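PDB 6WM6: extracellular solute-binding protein, family 5, which binds EDTA in the bacterial periplasm, probably for delivery to an ABC transporter that takes it into the cell. Local coordinates for residues S303-F308 and Y460-V465; G352-L357 and E513-A518; F484-P489 and M519-L524; E493-A498 and A509-A514. One frame throughout, in Å; residues are numbered along the deposited sequence.

Interaction 1. Residues S303-F308 and Y460-V465; sequences SANWYF and YFSQQV. With EDO (1,2-ethanediol), chain I; SO4 (sulfate ion), chain B.
W306 and F461 face each other as a hydrogen-bonded antiparallel pair, and the backbone bonds between them fix the register of the two strands. W306 N reaches F461 O at 2.9 Å, and F461 N returns a bond to W306 O. Beyond the strand end, Q463 N adds a nearly straight bond to A304 O, although it approaches from above that carbonyl's plane. In the flanking non-hydrogen-bonded pair N305-S462 a side-chain bond takes over: S462 OG donates to N305 OD1 at 2.6 Å. The N305 amide also lies alongside the Y460 ring, pointing the same way, with the two planes 34° apart.

On the face of W306 and F461 an aromatic cluster forms with F308. The F308 and F461 rings form an offset stack, centroids 4.5 Å apart and planes at 29°, with F308 CE2 over the F461 face. W306 has CG between its backbone N and carbonyl carbon (chi1 53°), which lays the indole alongside F461; F461 CB sits over one indole face, 3.7 Å from W306 CE2.

Solvent species complete the polar contacts. One water accepts from W306 NE1 and donates to Q463 OE1, while Q463 NE2 is bound by Q360 and by the M355 carbonyl. Y460 OH donates to a sulfate oxygen, O3, at 2.7 Å; the sulfate, probably from the crystallisation liquor, is also held by A71 N. The arrangement is a two-stranded antiparallel portion of the mixed sheet in a periplasmic binding protein of family 5, where 305-311 lies between 456-462 and 524-537.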
# COMPACT_ATOMS: atom_id res chain seq x y z
N SER A 303 -7.87 -0.14 -6.41
CA SER A 303 -6.60 -0.01 -5.70
C SER A 303 -6.33 -1.26 -4.85
O SER A 303 -7.23 -2.03 -4.51
CB SER A 303 -6.74 1.17 -4.68
OG SER A 303 -5.55 1.46 -3.98
N ALA A 304 -5.06 -1.45 -4.50
CA ALA A 304 -4.70 -2.37 -3.44
C ALA A 304 -5.16 -1.85 -2.08
O ALA A 304 -5.14 -2.63 -1.10
CB ALA A 304 -3.18 -2.59 -3.41
N ASN A 305 -5.53 -0.59 -1.96
CA ASN A 305 -6.05 -0.04 -0.73
C ASN A 305 -7.52 -0.40 -0.63
O ASN A 305 -8.29 -0.20 -1.58
CB ASN A 305 -5.92 1.49 -0.70
CG ASN A 305 -4.49 1.96 -0.65
OD1 ASN A 305 -3.61 1.23 -0.23
ND2 ASN A 305 -4.27 3.20 -1.04
N TRP A 306 -7.93 -0.89 0.54
CA TRP A 306 -9.32 -1.30 0.76
C TRP A 306 -9.88 -0.69 2.04
O TRP A 306 -9.23 -0.74 3.09
CB TRP A 306 -9.50 -2.83 0.74
CG TRP A 306 -8.60 -3.62 1.65
CD1 TRP A 306 -7.32 -3.99 1.41
CD2 TRP A 306 -8.95 -4.20 2.93
NE1 TRP A 306 -6.82 -4.74 2.46
CE2 TRP A 306 -7.81 -4.89 3.40
CE3 TRP A 306 -10.10 -4.19 3.72
CZ2 TRP A 306 -7.80 -5.60 4.61
CZ3 TRP A 306 -10.08 -4.89 4.93
CH2 TRP A 306 -8.95 -5.58 5.35
N TYR A 307 -11.07 -0.10 1.93
CA TYR A 307 -11.75 0.46 3.07
C TYR A 307 -12.21 -0.64 4.01
O TYR A 307 -12.62 -1.73 3.59
CB TYR A 307 -13.00 1.21 2.65
CG TYR A 307 -12.78 2.55 2.03
CD1 TYR A 307 -12.16 3.58 2.73
CD2 TYR A 307 -13.21 2.82 0.73
CE1 TYR A 307 -11.95 4.81 2.16
CE2 TYR A 307 -13.03 4.08 0.16
CZ TYR A 307 -12.40 5.06 0.90
OH TYR A 307 -12.20 6.31 0.32
N PHE A 308 -12.18 -0.32 5.30
CA PHE A 308 -12.65 -1.21 6.34
C PHE A 308 -13.27 -0.37 7.45
O PHE A 308 -12.99 0.83 7.59
CB PHE A 308 -11.52 -2.07 6.91
CG PHE A 308 -10.45 -1.28 7.64
CD1 PHE A 308 -10.67 -0.79 8.91
CD2 PHE A 308 -9.19 -1.06 7.06
CE1 PHE A 308 -9.67 -0.07 9.59
CE2 PHE A 308 -8.21 -0.36 7.75
CZ PHE A 308 -8.45 0.14 9.00
N TYR A 460 -8.32 2.58 5.67
CA TYR A 460 -7.98 1.60 4.65
C TYR A 460 -6.68 0.88 5.01
O TYR A 460 -5.82 1.44 5.69
CB TYR A 460 -7.87 2.21 3.23
CG TYR A 460 -6.71 3.18 3.04
CD1 TYR A 460 -5.43 2.73 2.68
CD2 TYR A 460 -6.87 4.54 3.25
CE1 TYR A 460 -4.37 3.62 2.53
CE2 TYR A 460 -5.81 5.43 3.08
CZ TYR A 460 -4.58 4.95 2.73
OH TYR A 460 -3.51 5.84 2.59
N PHE A 461 -6.56 -0.36 4.55
CA PHE A 461 -5.31 -1.09 4.55
C PHE A 461 -4.80 -1.20 3.12
O PHE A 461 -5.57 -1.27 2.18
CB PHE A 461 -5.51 -2.51 5.11
CG PHE A 461 -5.47 -2.60 6.61
CD1 PHE A 461 -4.43 -2.06 7.31
CD2 PHE A 461 -6.49 -3.24 7.31
CE1 PHE A 461 -4.39 -2.17 8.70
CE2 PHE A 461 -6.44 -3.32 8.70
CZ PHE A 461 -5.40 -2.79 9.37
N SER A 462 -3.48 -1.31 2.97
CA SER A 462 -2.84 -1.45 1.66
C SER A 462 -2.42 -2.92 1.51
O SER A 462 -1.52 -3.40 2.22
CB SER A 462 -1.59 -0.56 1.58
OG SER A 462 -1.92 0.80 1.75
N GLN A 463 -3.04 -3.63 0.59
CA GLN A 463 -2.71 -5.04 0.38
C GLN A 463 -1.38 -5.20 -0.35
O GLN A 463 -1.00 -4.37 -1.18
CB GLN A 463 -3.82 -5.74 -0.41
CG GLN A 463 -3.55 -7.19 -0.78
CD GLN A 463 -3.46 -8.12 0.42
OE1 GLN A 463 -2.77 -7.83 1.40
NE2 GLN A 463 -4.19 -9.23 0.35
N GLN A 464 -0.69 -6.30 -0.04
CA GLN A 464 0.57 -6.69 -0.64
C GLN A 464 0.38 -7.86 -1.60
O GLN A 464 -0.64 -8.56 -1.61
CB GLN A 464 1.57 -7.06 0.47
CG GLN A 464 1.90 -5.90 1.36
CD GLN A 464 2.72 -6.32 2.57
OE1 GLN A 464 3.31 -7.42 2.58
NE2 GLN A 464 2.77 -5.46 3.58
N VAL A 465 1.44 -8.12 -2.38
CA VAL A 465 1.41 -9.23 -3.32
C VAL A 465 1.30 -10.57 -2.60
O VAL A 465 0.70 -11.51 -3.13
CB VAL A 465 2.66 -9.19 -4.22
CG1 VAL A 465 2.80 -10.47 -5.02
CG2 VAL A 465 2.58 -7.98 -5.15
C1 EDO I . 4.57 -5.31 -2.23
O1 EDO I . 3.82 -6.52 -2.05
C2 EDO I . 3.62 -4.17 -2.56
O2 EDO I . 2.76 -3.87 -1.45
S SO4 B . 0.30 5.70 2.37
O1 SO4 B . 1.23 5.46 1.27
O2 SO4 B . 0.02 7.13 2.45
O3 SO4 B . -0.97 4.95 2.13
O4 SO4 B . 0.91 5.25 3.62
O HOH W 1 -4.46 -6.24 3.23

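Interaction 2. Residues G352-L357 and E513-A518; sequences GSVMFL and EADELA
Two torsions bring S353 and D515 together: S353 OG stands opposite its own backbone N (chi1 168°), and the D515 carboxylate swings the same way on its helix (chi1 -159°), so that each extends across the interface between loop 352-357 and helix 504-521. S353 OG donates to D515 OD2 at 2.6 Å, meeting it on the syn side but 31° out of the carboxylate plane. The second oxygen uses its syn lone pair for V354 N, 3.1 Å from D515 OD1. S353 OG is in turn an acceptor for M355 N and F356 N, both at 3.0 Å, giving an ST turn and an ST motif that curl the loop round the hydroxyl.

Apolar groups pack beside this polar centre. The extended M355 chain slides past D515 in the opposite direction, and its CE lies 3.9 Å from A514 CB. V354 CG2 reaches A518 CB at 4.0 Å, while the F356 ring presents its edge to D515 OD2, the ring and carboxylate planes steeply inclined.

An alanine in place of D515 would probably leave S353 OG and V354 N without their acceptor and deprive R366 of its salt bridge to this carboxylate. With two hydrogen bonds from the loop and the charge of R366 on OD2, the buried carboxylate is well compensated, which would be expected to favour its ionised form.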
# COMPACT_ATOMS: atom_id res chain seq x y z
N GLY A 352 -15.27 -9.01 0.71
CA GLY A 352 -15.80 -9.73 1.84
C GLY A 352 -14.79 -10.59 2.57
O GLY A 352 -15.15 -11.54 3.26
N SER A 353 -13.51 -10.28 2.41
CA SER A 353 -12.40 -10.93 3.09
C SER A 353 -11.54 -9.84 3.72
O SER A 353 -11.52 -8.71 3.25
CB SER A 353 -11.56 -11.65 2.02
OG SER A 353 -10.30 -12.09 2.51
N VAL A 354 -10.82 -10.20 4.79
CA VAL A 354 -9.84 -9.30 5.40
C VAL A 354 -8.42 -9.72 5.08
O VAL A 354 -7.47 -9.12 5.60
CB VAL A 354 -10.06 -9.08 6.90
CG1 VAL A 354 -11.36 -8.35 7.15
CG2 VAL A 354 -10.02 -10.38 7.68
N MET A 355 -8.24 -10.71 4.22
CA MET A 355 -6.90 -11.17 3.86
C MET A 355 -6.62 -11.23 2.38
O MET A 355 -5.43 -11.30 2.00
CB MET A 355 -6.61 -12.52 4.50
CG MET A 355 -6.55 -12.35 6.02
SD MET A 355 -6.05 -13.83 6.85
CE MET A 355 -6.37 -13.33 8.53
N PHE A 356 -7.63 -11.19 1.53
CA PHE A 356 -7.48 -11.31 0.09
C PHE A 356 -8.35 -10.26 -0.60
O PHE A 356 -9.52 -10.08 -0.24
CB PHE A 356 -7.99 -12.68 -0.40
CG PHE A 356 -7.36 -13.86 0.30
CD1 PHE A 356 -6.08 -14.29 -0.04
CD2 PHE A 356 -8.05 -14.55 1.27
CE1 PHE A 356 -5.52 -15.40 0.58
CE2 PHE A 356 -7.49 -15.65 1.90
CZ PHE A 356 -6.23 -16.08 1.55
N LEU A 357 -7.79 -9.61 -1.61
CA LEU A 357 -8.59 -8.79 -2.52
C LEU A 357 -9.45 -9.71 -3.38
O LEU A 357 -9.14 -10.90 -3.54
CB LEU A 357 -7.69 -7.97 -3.42
CG LEU A 357 -6.78 -6.94 -2.73
CD1 LEU A 357 -5.78 -6.38 -3.76
CD2 LEU A 357 -7.56 -5.82 -2.10
N GLU A 513 -8.04 -20.39 6.19
CA GLU A 513 -8.54 -20.74 7.52
C GLU A 513 -8.41 -19.58 8.49
O GLU A 513 -9.29 -19.36 9.34
CB GLU A 513 -7.80 -21.98 8.03
CG GLU A 513 -8.41 -22.52 9.32
CD GLU A 513 -7.66 -23.69 9.92
OE1 GLU A 513 -6.62 -24.13 9.37
OE2 GLU A 513 -8.11 -24.18 10.99
N ALA A 514 -7.33 -18.81 8.39
CA ALA A 514 -7.16 -17.65 9.25
C ALA A 514 -8.17 -16.57 8.90
O ALA A 514 -8.68 -15.89 9.79
CB ALA A 514 -5.75 -17.10 9.14
N ASP A 515 -8.49 -16.39 7.62
CA ASP A 515 -9.51 -15.44 7.22
C ASP A 515 -10.85 -15.80 7.83
O ASP A 515 -11.59 -14.93 8.32
CB ASP A 515 -9.57 -15.39 5.69
CG ASP A 515 -10.21 -14.14 5.12
OD1 ASP A 515 -10.29 -13.07 5.79
OD2 ASP A 515 -10.62 -14.20 3.94
N GLU A 516 -11.20 -17.09 7.84
CA GLU A 516 -12.45 -17.54 8.46
C GLU A 516 -12.47 -17.19 9.93
O GLU A 516 -13.45 -16.63 10.44
CB GLU A 516 -12.61 -19.06 8.27
CG GLU A 516 -12.63 -19.55 6.82
CD GLU A 516 -13.95 -19.41 6.09
OE1 GLU A 516 -14.96 -19.07 6.72
OE2 GLU A 516 -13.98 -19.67 4.86
N LEU A 517 -11.40 -17.51 10.66
CA LEU A 517 -11.35 -17.23 12.10
C LEU A 517 -11.36 -15.74 12.37
O LEU A 517 -11.97 -15.28 13.33
CB LEU A 517 -10.11 -17.88 12.70
CG LEU A 517 -10.08 -19.41 12.69
CD1 LEU A 517 -8.72 -19.92 13.15
CD2 LEU A 517 -11.19 -20.00 13.56
N ALA A 518 -10.67 -14.95 11.56
CA ALA A 518 -10.66 -13.51 11.76
C ALA A 518 -12.06 -12.94 11.56
O ALA A 518 -12.49 -12.06 12.30
CB ALA A 518 -9.67 -12.87 10.80

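Interaction 3. Residues F484-P489 and M519-L524; sequences FGFNDP and MDYAAL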
# COMPACT_ATOMS: atom_id res chain seq x y z
N PHE A 484 -7.26 -3.54 16.31
CA PHE A 484 -8.60 -3.93 16.73
C PHE A 484 -8.61 -5.15 17.62
O PHE A 484 -9.69 -5.60 18.02
CB PHE A 484 -9.49 -4.05 15.49
CG PHE A 484 -9.35 -2.83 14.61
CD1 PHE A 484 -9.68 -1.60 15.12
CD2 PHE A 484 -8.80 -2.91 13.35
CE1 PHE A 484 -9.49 -0.45 14.38
CE2 PHE A 484 -8.62 -1.77 12.57
CZ PHE A 484 -8.97 -0.52 13.12
N GLY A 485 -7.44 -5.67 17.99
CA GLY A 485 -7.35 -6.60 19.09
C GLY A 485 -7.47 -8.07 18.76
O GLY A 485 -7.91 -8.84 19.62
N PHE A 486 -7.07 -8.49 17.56
CA PHE A 486 -7.00 -9.92 17.28
C PHE A 486 -6.01 -10.55 18.25
O PHE A 486 -4.95 -9.97 18.55
CB PHE A 486 -6.61 -10.19 15.83
CG PHE A 486 -7.70 -9.82 14.85
CD1 PHE A 486 -8.74 -10.69 14.58
CD2 PHE A 486 -7.67 -8.60 14.23
CE1 PHE A 486 -9.75 -10.34 13.70
CE2 PHE A 486 -8.67 -8.24 13.34
CZ PHE A 486 -9.71 -9.12 13.09
N ASN A 487 -6.39 -11.69 18.80
CA ASN A 487 -5.60 -12.33 19.85
C ASN A 487 -5.90 -13.82 19.81
O ASN A 487 -6.74 -14.32 20.57
CB ASN A 487 -5.90 -11.71 21.21
CG ASN A 487 -5.08 -12.33 22.33
OD1 ASN A 487 -4.31 -13.25 22.09
ND2 ASN A 487 -5.24 -11.82 23.54
N ASP A 488 -5.27 -14.52 18.90
CA ASP A 488 -5.60 -15.92 18.64
C ASP A 488 -4.36 -16.65 18.17
O ASP A 488 -3.92 -16.49 17.02
CB ASP A 488 -6.73 -16.03 17.61
CG ASP A 488 -7.29 -17.43 17.52
OD1 ASP A 488 -6.61 -18.38 17.99
OD2 ASP A 488 -8.41 -17.59 17.01
N PRO A 489 -3.75 -17.45 19.04
CA PRO A 489 -2.56 -18.21 18.62
C PRO A 489 -2.81 -19.08 17.39
O PRO A 489 -1.86 -19.34 16.64
CB PRO A 489 -2.20 -19.04 19.85
CG PRO A 489 -2.78 -18.26 21.00
CD PRO A 489 -4.06 -17.67 20.47
N MET A 519 -12.80 -13.43 10.57
CA MET A 519 -14.16 -12.97 10.38
C MET A 519 -15.08 -13.44 11.49
O MET A 519 -15.99 -12.69 11.88
CB MET A 519 -14.65 -13.39 9.01
CG MET A 519 -13.88 -12.70 7.89
SD MET A 519 -13.76 -10.88 8.05
CE MET A 519 -15.48 -10.60 7.98
N ASP A 520 -14.86 -14.63 12.05
CA ASP A 520 -15.63 -15.08 13.19
C ASP A 520 -15.53 -14.08 14.34
O ASP A 520 -16.49 -13.88 15.10
CB ASP A 520 -15.12 -16.44 13.70
CG ASP A 520 -15.46 -17.60 12.78
OD1 ASP A 520 -16.35 -17.48 11.91
OD2 ASP A 520 -14.81 -18.66 12.97
N TYR A 521 -14.35 -13.45 14.52
CA TYR A 521 -14.10 -12.58 15.67
C TYR A 521 -14.76 -11.21 15.50
O TYR A 521 -14.96 -10.51 16.50
CB TYR A 521 -12.58 -12.44 15.84
CG TYR A 521 -12.12 -11.76 17.09
CD1 TYR A 521 -12.31 -12.35 18.34
CD2 TYR A 521 -11.47 -10.53 17.05
CE1 TYR A 521 -11.87 -11.71 19.52
CE2 TYR A 521 -11.04 -9.90 18.20
CZ TYR A 521 -11.23 -10.49 19.41
OH TYR A 521 -10.80 -9.84 20.56
N ALA A 522 -15.06 -10.80 14.27
CA ALA A 522 -15.87 -9.62 13.98
C ALA A 522 -15.26 -8.33 14.52
O ALA A 522 -15.97 -7.43 14.98
CB ALA A 522 -17.30 -9.80 14.49
N ALA A 523 -13.93 -8.21 14.45
CA ALA A 523 -13.24 -6.97 14.80
C ALA A 523 -12.80 -6.16 13.58
O ALA A 523 -12.30 -5.03 13.74
CB ALA A 523 -12.03 -7.26 15.71
N LEU A 524 -13.00 -6.68 12.38
CA LEU A 524 -12.57 -5.98 11.16
C LEU A 524 -13.56 -6.32 10.05
O LEU A 524 -13.73 -7.49 9.68
CB LEU A 524 -11.14 -6.37 10.79
CG LEU A 524 -10.52 -5.62 9.63
CD1 LEU A 524 -10.42 -4.15 9.93
CD2 LEU A 524 -9.13 -6.20 9.35
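Helix 504-521 ends where A522 takes positive phi (61°), and the chain turns through A523 into strand 524-537, bringing A523 CA within 5.9 Å of F484 CA in the irregular segment 484-489. The contact thus covers a helix-to-strand connection of the binding-protein fold with the loop that leads into helix 489-499, where D488 is the N-cap. G485, also with positive phi, turns that loop between its two phenylalanines; a side chain at these backbone angles would collide with the carbonyl oxygen of F484.

F486 carries much of the packing. Its ring takes A523 CB over one face, with F486 CZ 4.0 Å from that methyl, and meets L524 CB at its edge. Y521 comes past it in the opposite direction, CD2 lying 3.7 Å from F486 CD1; the ring planes are inclined at 45° with centroids 5.5 Å apart. Y521 has CG opposite the backbone N (chi1 -171°), which extends the phenol from the last helical turn toward G485. Its OH is hydrogen-bonded to S313 OG, and R324 makes a cation-pi contact with the ring. A serine in place of Y521 would probably uncover the side of F486 that the phenol packs on, and would leave R324 without its ring partner and S313 OG without the phenol hydroxyl.

F484 packs beyond the turn, crossing L524 at a slant with CD2 4.0 Å from L524 CD1, while F484 CB lies 3.5 Å from A523 O.

Interaction 4. Residues E493-A498 and A509-A514; sequences EIIGKA and AILSEA
The CB of I494 is directed toward helix 504-521, and the residue enters that helix as a knob, its side chain seated among I510, L511, E513 and A514. The two branches divide the work. CG2, opposite the backbone N, makes the closest approach, 3.3 Å from I510 O, and lies 3.7 Å from A514 CB; CG1 carries CD1 the other way, onto the E513 chain. That chain is extended and crosses I494 at about a right angle, and its CG and CD both touch the methyl, I494 CD1 being 3.6 Å from E513 CD.

From the facing helix I510 points back. Its CG2 rests 3.9 Å from A498 CB and also approaches I494 CG2 at 4.0 Å. L511 slants across I495, with L511 CD1 3.8 Å from I495 CG1, and its CB meets A498 CB. The small A498 and A514 coincide with the nearest backbone approaches, A498 CA being 5.4 Å from I510 CA.

The axes of the segments 493-498 and 509-514 run nearly antiparallel (164°), 8.3 Å apart at their closest, as in a helical hairpin. No hydrogen bond joins the two segments: cohesion here rests on branched aliphatic groups fitting round alanines, while the charged E493-K497 pair, a weak salt bridge, stays within its own helix.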
# COMPACT_ATOMS: atom_id res chain seq x y z
N GLU A 493 -0.49 -19.14 14.09
CA GLU A 493 0.11 -20.37 13.58
C GLU A 493 -0.21 -20.55 12.11
O GLU A 493 0.66 -20.92 11.30
CB GLU A 493 -0.40 -21.55 14.40
CG GLU A 493 -0.00 -22.93 13.88
CD GLU A 493 -0.65 -24.05 14.68
OE1 GLU A 493 -1.61 -23.78 15.43
OE2 GLU A 493 -0.20 -25.21 14.55
N ILE A 494 -1.47 -20.31 11.72
CA ILE A 494 -1.86 -20.45 10.33
C ILE A 494 -1.11 -19.48 9.44
O ILE A 494 -0.63 -19.85 8.36
CB ILE A 494 -3.38 -20.25 10.19
CG1 ILE A 494 -4.16 -21.39 10.86
CG2 ILE A 494 -3.77 -20.16 8.70
CD1 ILE A 494 -5.58 -21.02 11.18
N ILE A 495 -0.99 -18.22 9.88
CA ILE A 495 -0.28 -17.22 9.09
C ILE A 495 1.18 -17.64 8.89
O ILE A 495 1.73 -17.51 7.80
CB ILE A 495 -0.41 -15.83 9.74
CG1 ILE A 495 -1.83 -15.31 9.62
CG2 ILE A 495 0.61 -14.86 9.14
CD1 ILE A 495 -2.13 -14.06 10.45
N GLY A 496 1.80 -18.20 9.93
CA GLY A 496 3.18 -18.64 9.81
C GLY A 496 3.33 -19.79 8.84
O GLY A 496 4.27 -19.81 8.02
N LYS A 497 2.40 -20.75 8.88
CA LYS A 497 2.45 -21.84 7.90
C LYS A 497 2.23 -21.31 6.49
O LYS A 497 2.89 -21.74 5.54
CB LYS A 497 1.40 -22.90 8.24
CG LYS A 497 1.77 -23.72 9.47
CD LYS A 497 0.68 -24.68 9.87
CE LYS A 497 1.10 -25.51 11.08
NZ LYS A 497 0.02 -26.44 11.51
N ALA A 498 1.34 -20.34 6.33
CA ALA A 498 1.08 -19.79 5.01
C ALA A 498 2.30 -19.04 4.47
O ALA A 498 2.59 -19.08 3.27
CB ALA A 498 -0.13 -18.85 5.07
N ALA A 509 -4.49 -21.25 0.18
CA ALA A 509 -5.28 -22.35 0.71
C ALA A 509 -5.11 -22.43 2.22
O ALA A 509 -6.08 -22.59 2.96
CB ALA A 509 -4.90 -23.66 0.04
N ILE A 510 -3.86 -22.30 2.71
CA ILE A 510 -3.60 -22.34 4.15
C ILE A 510 -4.22 -21.13 4.84
O ILE A 510 -4.93 -21.25 5.85
CB ILE A 510 -2.09 -22.41 4.38
CG1 ILE A 510 -1.48 -23.72 3.83
CG2 ILE A 510 -1.79 -22.28 5.88
CD1 ILE A 510 0.03 -23.62 3.64
N LEU A 511 -3.94 -19.94 4.31
CA LEU A 511 -4.35 -18.69 4.95
C LEU A 511 -5.86 -18.52 5.00
O LEU A 511 -6.37 -17.81 5.89
CB LEU A 511 -3.68 -17.52 4.22
CG LEU A 511 -3.82 -16.14 4.87
CD1 LEU A 511 -3.03 -16.09 6.15
CD2 LEU A 511 -3.32 -15.08 3.91
N SER A 512 -6.59 -19.17 4.09
CA SER A 512 -8.05 -19.08 4.11
C SER A 512 -8.62 -19.41 5.48
O SER A 512 -9.61 -18.80 5.89
CB SER A 512 -8.65 -20.00 3.04
OG SER A 512 -8.35 -19.52 1.75
N GLU A 513 -8.04 -20.39 6.19
CA GLU A 513 -8.54 -20.74 7.52
C GLU A 513 -8.41 -19.58 8.49
O GLU A 513 -9.29 -19.36 9.34
CB GLU A 513 -7.80 -21.98 8.03
CG GLU A 513 -8.41 -22.52 9.32
CD GLU A 513 -7.66 -23.69 9.92
OE1 GLU A 513 -6.62 -24.13 9.37
OE2 GLU A 513 -8.11 -24.18 10.99
N ALA A 514 -7.33 -18.81 8.39
CA ALA A 514 -7.16 -17.65 9.25
C ALA A 514 -8.17 -16.57 8.90
O ALA A 514 -8.68 -15.89 9.79
CB ALA A 514 -5.75 -17.10 9.14

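Along the chain, strand 305-311 comes first, and interaction 1 closes a 151-residue excursion when 460-462 pairs with it. Loop 352-357 leaves from within that excursion and meets helix 504-521 only afterwards, so interactions 1 and 2 cross; the two also touch directly. Segment 484-489 then opens interaction 3, which crosses interaction 2 and encloses interaction 4, the short hairpin of helices 489-499 and 504-521. Helix 504-521 serves interactions 2, 3 and 4, with E513 and A514 common to 2 and 4. L524, just beyond it, packs on F308, tying this helical layer to the sheet of interaction 1.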